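Polyporopepsin (Irpex lacteus, PDB 1WKR) cleaves proteins as a pepsin-like aspartic endopeptidase of broad specificity and clots milk. Local coordinates at residues T83-S88 against F133-I138; V128-F133 against P139-A144; G163-S168 against R315-Y320. All coordinates share one frame; numbering follows the deposited sequence.

From the N terminus, the chain first meets interaction 1 at the corner of strand 82-96, and this contact closes when the end of helix 128-134 comes back to it. Interaction 2 opens inside that loop, on the helix itself, and closes a few residues later at P139 to N141 and the start of strand 142-146; the two contacts therefore cross and share F133. Interaction 3 follows in series: the loop after strand 155-162 waits for strand 316-321, which arrives almost 150 residues later. Strand 142-146 lies antiparallel to strand 316-321, and the backbones of L143 and Y320 are hydrogen-bonded there. Helix 128-134 is thus tied to strand 82-96 and, through strand 142-146, to strand 316-321.

Interaction 1: residues T83-S88 against F133-I138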
loop_
_atom_site.group_PDB
_atom_site.type_symbol
_atom_site.label_atom_id
_atom_site.label_comp_id
_atom_site.label_asym_id
_atom_site.label_seq_id
_atom_site.Cartn_x
_atom_site.Cartn_y
_atom_site.Cartn_z
ATOM N N THR A 83 22.014 0.608 3.695
ATOM C CA THR A 83 22.106 1.582 4.841
ATOM C C THR A 83 21.959 2.955 4.342
ATOM O O THR A 83 22.616 3.353 3.294
ATOM C CB THR A 83 23.440 1.401 5.536
ATOM O OG1 THR A 83 23.513 0.007 6.025
ATOM C CG2 THR A 83 23.583 2.267 6.718
ATOM N N ILE A 84 21.194 3.797 5.016
ATOM C CA ILE A 84 20.980 5.172 4.698
ATOM C C ILE A 84 21.432 6.024 5.851
ATOM O O ILE A 84 20.698 6.126 6.860
ATOM C CB ILE A 84 19.471 5.504 4.444
ATOM C CG1 ILE A 84 18.909 4.533 3.415
ATOM C CG2 ILE A 84 19.339 6.950 4.004
ATOM C CD1 ILE A 84 17.356 4.533 3.436
ATOM N N PRO A 85 22.588 6.639 5.799
ATOM C CA PRO A 85 23.006 7.556 6.878
ATOM C C PRO A 85 22.096 8.898 6.717
ATOM O O PRO A 85 21.828 9.263 5.574
ATOM C CB PRO A 85 24.512 7.839 6.560
ATOM C CG PRO A 85 24.829 7.297 5.188
ATOM C CD PRO A 85 23.659 6.470 4.747
ATOM N N LYS A 86 21.698 9.438 7.720
ATOM C CA LYS A 86 21.055 10.659 7.771
ATOM C C LYS A 86 19.676 10.705 7.089
ATOM O O LYS A 86 19.296 11.715 6.525
ATOM C CB LYS A 86 21.973 11.786 7.319
ATOM C CG LYS A 86 23.291 11.962 8.143
ATOM C CD LYS A 86 23.905 13.441 7.993
ATOM C CE LYS A 86 22.777 14.389 8.472
ATOM N NZ LYS A 86 23.499 15.904 8.772
ATOM N N GLN A 87 18.998 9.588 7.138
ATOM C CA GLN A 87 17.564 9.583 6.776
ATOM C C GLN A 87 16.755 10.433 7.753
ATOM O O GLN A 87 16.918 10.267 8.964
ATOM C CB GLN A 87 17.054 8.139 6.804
ATOM C CG GLN A 87 15.528 8.054 6.511
ATOM C CD GLN A 87 15.157 8.520 5.135
ATOM O OE1 GLN A 87 15.790 8.063 4.148
ATOM N NE2 GLN A 87 14.151 9.371 4.994
ATOM N N SER A 88 15.936 11.330 7.248
ATOM C CA SER A 88 15.033 12.103 8.117
ATOM C C SER A 88 13.848 11.184 8.448
ATOM O O SER A 88 13.185 10.651 7.524
ATOM C CB SER A 88 14.640 13.332 7.420
ATOM O OG SER A 88 13.824 14.133 8.292
ATOM N N PHE A 133 18.947 6.191 -3.676
ATOM C CA PHE A 133 19.411 6.530 -5.005
ATOM C C PHE A 133 20.385 7.675 -4.991
ATOM O O PHE A 133 21.469 7.579 -5.632
ATOM C CB PHE A 133 18.209 6.864 -5.884
ATOM C CG PHE A 133 18.701 7.274 -7.252
ATOM C CD1 PHE A 133 19.293 6.311 -8.093
ATOM C CD2 PHE A 133 18.662 8.623 -7.673
ATOM C CE1 PHE A 133 19.891 6.727 -9.320
ATOM C CE2 PHE A 133 19.217 8.969 -8.922
ATOM C CZ PHE A 133 19.819 8.040 -9.696
ATOM N N SER A 134 20.133 8.777 -4.289
ATOM C CA SER A 134 21.044 9.951 -4.391
ATOM C C SER A 134 22.363 9.625 -3.710
ATOM O O SER A 134 23.389 10.259 -4.126
ATOM C CB SER A 134 20.375 11.184 -3.751
ATOM O OG SER A 134 20.183 10.991 -2.389
ATOM N N GLN A 135 22.436 8.743 -2.770
ATOM C CA GLN A 135 23.704 8.392 -2.153
ATOM C C GLN A 135 24.464 7.379 -2.987
ATOM O O GLN A 135 25.618 7.033 -2.610
ATOM C CB GLN A 135 23.444 7.856 -0.732
ATOM C CG GLN A 135 23.060 6.451 -0.695
ATOM C CD GLN A 135 22.548 5.975 0.757
ATOM O OE1 GLN A 135 22.336 6.838 1.632
ATOM N NE2 GLN A 135 22.300 4.686 0.872
ATOM N N GLY A 136 23.923 6.921 -4.080
ATOM C CA GLY A 136 24.679 6.063 -5.011
ATOM C C GLY A 136 24.504 4.647 -4.742
ATOM O O GLY A 136 25.186 3.791 -5.358
ATOM N N THR A 137 23.663 4.177 -3.792
ATOM C CA THR A 137 23.559 2.775 -3.402
ATOM C C THR A 137 22.739 1.968 -4.454
ATOM O O THR A 137 23.247 0.866 -4.941
ATOM C CB THR A 137 22.898 2.660 -2.099
ATOM O OG1 THR A 137 23.710 3.407 -1.148
ATOM C CG2 THR A 137 22.837 1.157 -1.606
ATOM N N ILE A 138 21.630 2.440 -4.917
ATOM C CA ILE A 138 20.797 1.662 -5.871
ATOM C C ILE A 138 20.911 2.272 -7.242
ATOM O O ILE A 138 21.123 3.509 -7.358
ATOM C CB ILE A 138 19.345 1.553 -5.359
ATOM C CG1 ILE A 138 18.640 2.921 -5.309
ATOM C CG2 ILE A 138 19.353 0.843 -4.040
ATOM C CD1 ILE A 138 17.152 2.807 -4.915
#
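Q135 reaches I84 and P85, where strand 82-96 runs into its corner, with its carboxamide, and the two ends of that flat group do different work. The NE2 end donates to the backbone oxygen of T83, with Q135 NE2 and T83 O 2.8 Å apart. This bond is bent, the N-H pointing to the oxygen at 135°, and T83 O lies out of the amide plane. The same nitrogen also bonds to the hydroxyl of T137, Q135 NE2 to T137 OG1 being 2.8 Å, so two acceptors grip one NH2 and limit the turning of the amide. The OE1 end rests on carbon: Q135 OE1 is 3.4 Å from P85 CD and 3.7 Å from I84 CA. The side chain of I84 crosses that of Q135 at about a right angle, its CG2 branch approaching OE1. CG of Q135 stands between its own backbone N and carbonyl carbon (chi1 82°), and from there the extended chain carries the amide to T83 and P85. Glutamine suits the place because it has both the length and an NH2 with two protons to give.

The main chain prepares both sides. I84 to Q87 form a type II beta turn at the corner, while G136, with positive phi, ends helix 128-134 in a Schellman motif; a side chain there would press on the preceding carbonyl oxygen. I84 also packs on V128 and L132 of the helix. With an alanine here instead of Q135, T83 O and T137 OG1 would probably lose their shared donor, and a gap would open beside P85. The chemistry is that of an uncharged link: one amide nitrogen ties the strand at T83 O to the chain leaving the helix, while its bond to T137 OG1 steadies it from its own side.

Interaction 2: residues V128-F133 against P139-A144; sequences VTDNLF and PTNLLA
OD1 of D130 is met both by the side-chain amide of N141 and by a water. N141 ND2 donates to D130 OD1 over 3.2 Å in a nearly straight bond (167°), arriving on the anti side of the carboxylate. The oxygen lies close to the amide plane of N141, yet the carboxylate stands almost perpendicular to that amide. The water lies 2.8 Å from D130 OD1 and 2.7 Å from N141 OD1, within reach of both side chains. Asparagine fits because its amide offers the aspartate a donor and places its OD1 near the water.

Beside this polar pair, T129 lays its CG2 methyl 3.3 Å from N141 OD1. The ring of F133 packs obliquely against the CB of N141, its CG 3.7 Å from N141 CB, with ring and amide planes only 20° apart, while P139 O sits at the ring edge near CE1. CG of F133 is anti to the backbone N (chi1 178°), which brings the ring alongside P139 to N141.

N141 centres an inverse gamma turn just ahead of strand 142-146. That strand runs between strands 155-162 and 316-321, and F162 of the former touches T129 and L132 of the helix.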
loop_
_atom_site.group_PDB
_atom_site.type_symbol
_atom_site.label_atom_id
_atom_site.label_comp_id
_atom_site.label_asym_id
_atom_site.label_seq_id
_atom_site.Cartn_x
_atom_site.Cartn_y
_atom_site.Cartn_z
ATOM N N VAL A 128 13.152 7.242 1.855
ATOM C CA VAL A 128 14.183 6.201 1.863
ATOM C C VAL A 128 14.607 5.850 0.479
ATOM O O VAL A 128 15.827 5.683 0.208
ATOM C CB VAL A 128 13.750 4.934 2.651
ATOM C CG1 VAL A 128 13.628 5.277 4.133
ATOM C CG2 VAL A 128 12.464 4.300 2.130
ATOM N N THR A 129 13.674 5.744 -0.494
ATOM C CA THR A 129 14.034 5.371 -1.854
ATOM C C THR A 129 14.883 6.480 -2.505
ATOM O O THR A 129 15.902 6.206 -3.137
ATOM C CB THR A 129 12.760 5.153 -2.695
ATOM O OG1 THR A 129 11.828 4.394 -1.883
ATOM C CG2 THR A 129 13.070 4.380 -3.945
ATOM N N ASP A 130 14.457 7.747 -2.341
ATOM C CA ASP A 130 15.212 8.872 -2.861
ATOM C C ASP A 130 16.642 8.898 -2.317
ATOM O O ASP A 130 17.569 9.136 -3.084
ATOM C CB ASP A 130 14.530 10.201 -2.444
ATOM C CG ASP A 130 13.283 10.470 -3.141
ATOM O OD1 ASP A 130 13.037 9.976 -4.245
ATOM O OD2 ASP A 130 12.477 11.287 -2.557
ATOM N N ASN A 131 16.816 8.673 -1.017
ATOM C CA ASN A 131 18.144 8.698 -0.428
ATOM C C ASN A 131 19.004 7.549 -0.860
ATOM O O ASN A 131 20.225 7.715 -1.123
ATOM C CB ASN A 131 18.067 8.773 1.098
ATOM C CG ASN A 131 17.656 10.136 1.589
ATOM O OD1 ASN A 131 18.002 11.166 1.006
ATOM N ND2 ASN A 131 16.898 10.162 2.695
ATOM N N LEU A 132 18.472 6.332 -0.930
ATOM C CA LEU A 132 19.208 5.187 -1.446
ATOM C C LEU A 132 19.736 5.520 -2.850
ATOM O O LEU A 132 20.865 5.102 -3.184
ATOM C CB LEU A 132 18.309 3.960 -1.537
ATOM C CG LEU A 132 18.081 3.305 -0.143
ATOM C CD1 LEU A 132 16.932 2.283 -0.294
ATOM C CD2 LEU A 132 19.333 2.612 0.361
ATOM N N PHE A 133 18.947 6.191 -3.676
ATOM C CA PHE A 133 19.411 6.530 -5.005
ATOM C C PHE A 133 20.385 7.675 -4.991
ATOM O O PHE A 133 21.469 7.579 -5.632
ATOM C CB PHE A 133 18.209 6.864 -5.884
ATOM C CG PHE A 133 18.701 7.274 -7.252
ATOM C CD1 PHE A 133 19.293 6.311 -8.093
ATOM C CD2 PHE A 133 18.662 8.623 -7.673
ATOM C CE1 PHE A 133 19.891 6.727 -9.320
ATOM C CE2 PHE A 133 19.217 8.969 -8.922
ATOM C CZ PHE A 133 19.819 8.040 -9.696
ATOM N N PRO A 139 20.810 1.526 -8.294
ATOM C CA PRO A 139 21.226 2.028 -9.611
ATOM C C PRO A 139 20.153 2.884 -10.319
ATOM O O PRO A 139 20.491 3.680 -11.206
ATOM C CB PRO A 139 21.498 0.763 -10.439
ATOM C CG PRO A 139 20.715 -0.336 -9.761
ATOM C CD PRO A 139 20.685 0.037 -8.291
ATOM N N THR A 140 18.891 2.803 -9.883
ATOM C CA THR A 140 17.813 3.704 -10.438
ATOM C C THR A 140 16.829 3.904 -9.302
ATOM O O THR A 140 16.838 3.173 -8.303
ATOM C CB THR A 140 17.225 3.112 -11.692
ATOM O OG1 THR A 140 16.416 4.108 -12.328
ATOM C CG2 THR A 140 16.393 1.839 -11.430
ATOM N N ASN A 141 16.060 4.984 -9.408
ATOM C CA ASN A 141 15.217 5.402 -8.287
ATOM C C ASN A 141 13.874 4.765 -8.423
ATOM O O ASN A 141 12.944 5.239 -9.092
ATOM C CB ASN A 141 15.144 6.937 -8.252
ATOM C CG ASN A 141 14.561 7.449 -6.966
ATOM O OD1 ASN A 141 13.979 6.689 -6.188
ATOM N ND2 ASN A 141 14.702 8.771 -6.730
ATOM N N LEU A 142 13.758 3.552 -7.824
ATOM C CA LEU A 142 12.635 2.648 -8.031
ATOM C C LEU A 142 12.499 1.745 -6.843
ATOM O O LEU A 142 13.473 1.326 -6.242
ATOM C CB LEU A 142 12.940 1.908 -9.319
ATOM C CG LEU A 142 12.056 0.750 -9.793
ATOM C CD1 LEU A 142 12.120 0.647 -11.312
ATOM C CD2 LEU A 142 12.413 -0.558 -9.051
ATOM N N LEU A 143 11.233 1.349 -6.582
ATOM C CA LEU A 143 10.880 0.333 -5.599
ATOM C C LEU A 143 9.942 -0.631 -6.273
ATOM O O LEU A 143 8.991 -0.209 -6.898
ATOM C CB LEU A 143 10.162 1.016 -4.383
ATOM C CG LEU A 143 9.484 0.003 -3.437
ATOM C CD1 LEU A 143 10.448 -0.907 -2.720
ATOM C CD2 LEU A 143 8.672 0.792 -2.402
ATOM N N ALA A 144 10.130 -1.939 -6.103
ATOM C CA ALA A 144 9.215 -2.961 -6.630
ATOM C C ALA A 144 8.741 -3.803 -5.493
ATOM O O ALA A 144 9.534 -4.235 -4.603
ATOM C CB ALA A 144 9.928 -3.790 -7.675
HETATM O O HOH W 1 11.781 7.619 -4.907
#

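Interaction 3: residues G163-S168 against R315-Y320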
loop_
_atom_site.group_PDB
_atom_site.type_symbol
_atom_site.label_atom_id
_atom_site.label_comp_id
_atom_site.label_asym_id
_atom_site.label_seq_id
_atom_site.Cartn_x
_atom_site.Cartn_y
_atom_site.Cartn_z
ATOM N N GLY A 163 15.689 -0.475 -6.308
ATOM C CA GLY A 163 16.643 -0.255 -7.403
ATOM C C GLY A 163 16.535 -1.254 -8.548
ATOM O O GLY A 163 17.306 -1.104 -9.509
ATOM N N ALA A 164 15.632 -2.229 -8.460
ATOM C CA ALA A 164 15.486 -3.259 -9.509
ATOM C C ALA A 164 14.162 -3.962 -9.291
ATOM O O ALA A 164 13.534 -3.842 -8.244
ATOM C CB ALA A 164 16.606 -4.280 -9.386
ATOM N N THR A 165 13.762 -4.735 -10.274
ATOM C CA THR A 165 12.670 -5.675 -10.177
ATOM C C THR A 165 13.184 -7.060 -9.946
ATOM O O THR A 165 14.433 -7.337 -10.190
ATOM C CB THR A 165 11.770 -5.674 -11.422
ATOM O OG1 THR A 165 12.605 -6.017 -12.588
ATOM C CG2 THR A 165 11.181 -4.337 -11.725
ATOM N N ASP A 166 12.420 -7.976 -9.462
ATOM C CA ASP A 166 12.745 -9.360 -9.149
ATOM C C ASP A 166 11.817 -10.248 -9.956
ATOM O O ASP A 166 10.653 -10.379 -9.653
ATOM C CB ASP A 166 12.554 -9.622 -7.679
ATOM C CG ASP A 166 12.901 -11.035 -7.188
ATOM O OD1 ASP A 166 13.035 -11.885 -8.095
ATOM O OD2 ASP A 166 12.917 -11.297 -6.003
ATOM N N SER A 167 12.358 -10.817 -11.061
ATOM C CA SER A 167 11.545 -11.594 -12.000
ATOM C C SER A 167 11.018 -12.904 -11.434
ATOM O O SER A 167 10.108 -13.508 -11.990
ATOM C CB SER A 167 12.426 -11.957 -13.363
ATOM O OG SER A 167 13.339 -12.778 -13.052
ATOM N N SER A 168 11.495 -13.295 -10.269
ATOM C CA SER A 168 10.949 -14.448 -9.596
ATOM C C SER A 168 9.590 -14.156 -8.945
ATOM O O SER A 168 8.906 -15.060 -8.515
ATOM C CB SER A 168 11.916 -15.052 -8.533
ATOM O OG SER A 168 11.911 -14.243 -7.344
ATOM N N ARG A 315 -2.297 -9.942 -5.620
ATOM C CA ARG A 315 -2.471 -10.640 -6.895
ATOM C C ARG A 315 -1.641 -10.069 -8.026
ATOM O O ARG A 315 -1.625 -10.680 -9.105
ATOM C CB ARG A 315 -3.938 -10.652 -7.264
ATOM C CG ARG A 315 -4.860 -11.312 -6.243
ATOM C CD ARG A 315 -4.601 -12.785 -6.075
ATOM N NE ARG A 315 -5.428 -13.443 -5.038
ATOM C CZ ARG A 315 -6.104 -14.541 -5.240
ATOM N NH1 ARG A 315 -6.298 -15.112 -6.436
ATOM N NH2 ARG A 315 -6.726 -15.105 -4.169
ATOM N N PHE A 316 -0.970 -8.927 -7.855
ATOM C CA PHE A 316 -0.206 -8.273 -8.918
ATOM C C PHE A 316 1.062 -7.742 -8.378
ATOM O O PHE A 316 1.089 -7.070 -7.316
ATOM C CB PHE A 316 -1.044 -7.162 -9.561
ATOM C CG PHE A 316 -2.320 -7.700 -10.191
ATOM C CD1 PHE A 316 -2.260 -8.364 -11.410
ATOM C CD2 PHE A 316 -3.540 -7.576 -9.555
ATOM C CE1 PHE A 316 -3.366 -8.915 -11.960
ATOM C CE2 PHE A 316 -4.674 -8.138 -10.150
ATOM C CZ PHE A 316 -4.568 -8.804 -11.316
ATOM N N TYR A 317 2.151 -7.928 -9.090
ATOM C CA TYR A 317 3.457 -7.337 -8.757
ATOM C C TYR A 317 3.420 -5.854 -9.147
ATOM O O TYR A 317 2.876 -5.529 -10.222
ATOM C CB TYR A 317 4.550 -8.045 -9.562
ATOM C CG TYR A 317 5.963 -7.668 -9.190
ATOM C CD1 TYR A 317 6.465 -7.950 -7.917
ATOM C CD2 TYR A 317 6.835 -7.095 -10.113
ATOM C CE1 TYR A 317 7.782 -7.676 -7.561
ATOM C CE2 TYR A 317 8.168 -6.869 -9.771
ATOM C CZ TYR A 317 8.608 -7.148 -8.534
ATOM O OH TYR A 317 9.961 -6.920 -8.190
ATOM N N SER A 318 3.990 -4.981 -8.340
ATOM C CA SER A 318 3.896 -3.508 -8.635
ATOM C C SER A 318 5.248 -2.877 -8.561
ATOM O O SER A 318 6.106 -3.203 -7.754
ATOM C CB SER A 318 2.883 -2.867 -7.687
ATOM O OG SER A 318 3.162 -3.081 -6.306
ATOM N N VAL A 319 5.434 -1.904 -9.470
ATOM C CA VAL A 319 6.707 -1.197 -9.647
ATOM C C VAL A 319 6.436 0.318 -9.536
ATOM O O VAL A 319 5.678 0.857 -10.298
ATOM C CB VAL A 319 7.376 -1.538 -10.978
ATOM C CG1 VAL A 319 8.739 -0.818 -11.059
ATOM C CG2 VAL A 319 7.538 -3.072 -11.146
ATOM N N TYR A 320 7.133 0.945 -8.592
ATOM C CA TYR A 320 6.934 2.350 -8.244
ATOM C C TYR A 320 8.226 3.060 -8.730
ATOM O O TYR A 320 9.251 3.024 -8.066
ATOM C CB TYR A 320 6.729 2.521 -6.751
ATOM C CG TYR A 320 5.547 1.699 -6.262
ATOM C CD1 TYR A 320 5.708 0.382 -5.917
ATOM C CD2 TYR A 320 4.270 2.239 -6.237
ATOM C CE1 TYR A 320 4.635 -0.438 -5.581
ATOM C CE2 TYR A 320 3.153 1.419 -5.856
ATOM C CZ TYR A 320 3.396 0.116 -5.555
ATOM O OH TYR A 320 2.304 -0.702 -5.210
#
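Y317 of strand 316-321 meets T165 and D166, in the loop that follows strand 155-162, and its side chain carries the largest share of the contact. From CB the side chain leaves with CG anti to the backbone N (chi1 -172°), which directs the ring at T165 and D166. Along one edge, CE2 of Y317 comes within 4.1 Å of T165 CB, near the ring plane. Further out, CZ of Y317 lies 4.0 Å from D166 O, which approaches obliquely. At the tip, OH accepts a hydrogen bond from the main chain: D166 N to Y317 OH is 3.0 Å, with the N-H pointing at the oxygen at 156°. Y317 OH also rests 3.6 Å from T165 CA. Tyrosine suits this position because a long flat ring spans the distance and its hydroxyl can take up an amide N-H of a segment that has no regular strand.

This is part of the pepsin-like fold of the A1 family, in which strand 316-321 lies between strands 142-146 and 326-331. The ring of Y317 also meets that of Y170, further along the same loop.

Beside the tyrosine, T165 sets its CG2 methyl 3.9 Å from V319 CG2, the two side chains crossing at about a right angle; a branched residue on each side gives a methyl for this apolar touch. D166 makes an Asx turn, its OD1 accepting from both the N and OG of S168 on one face of the carboxylate.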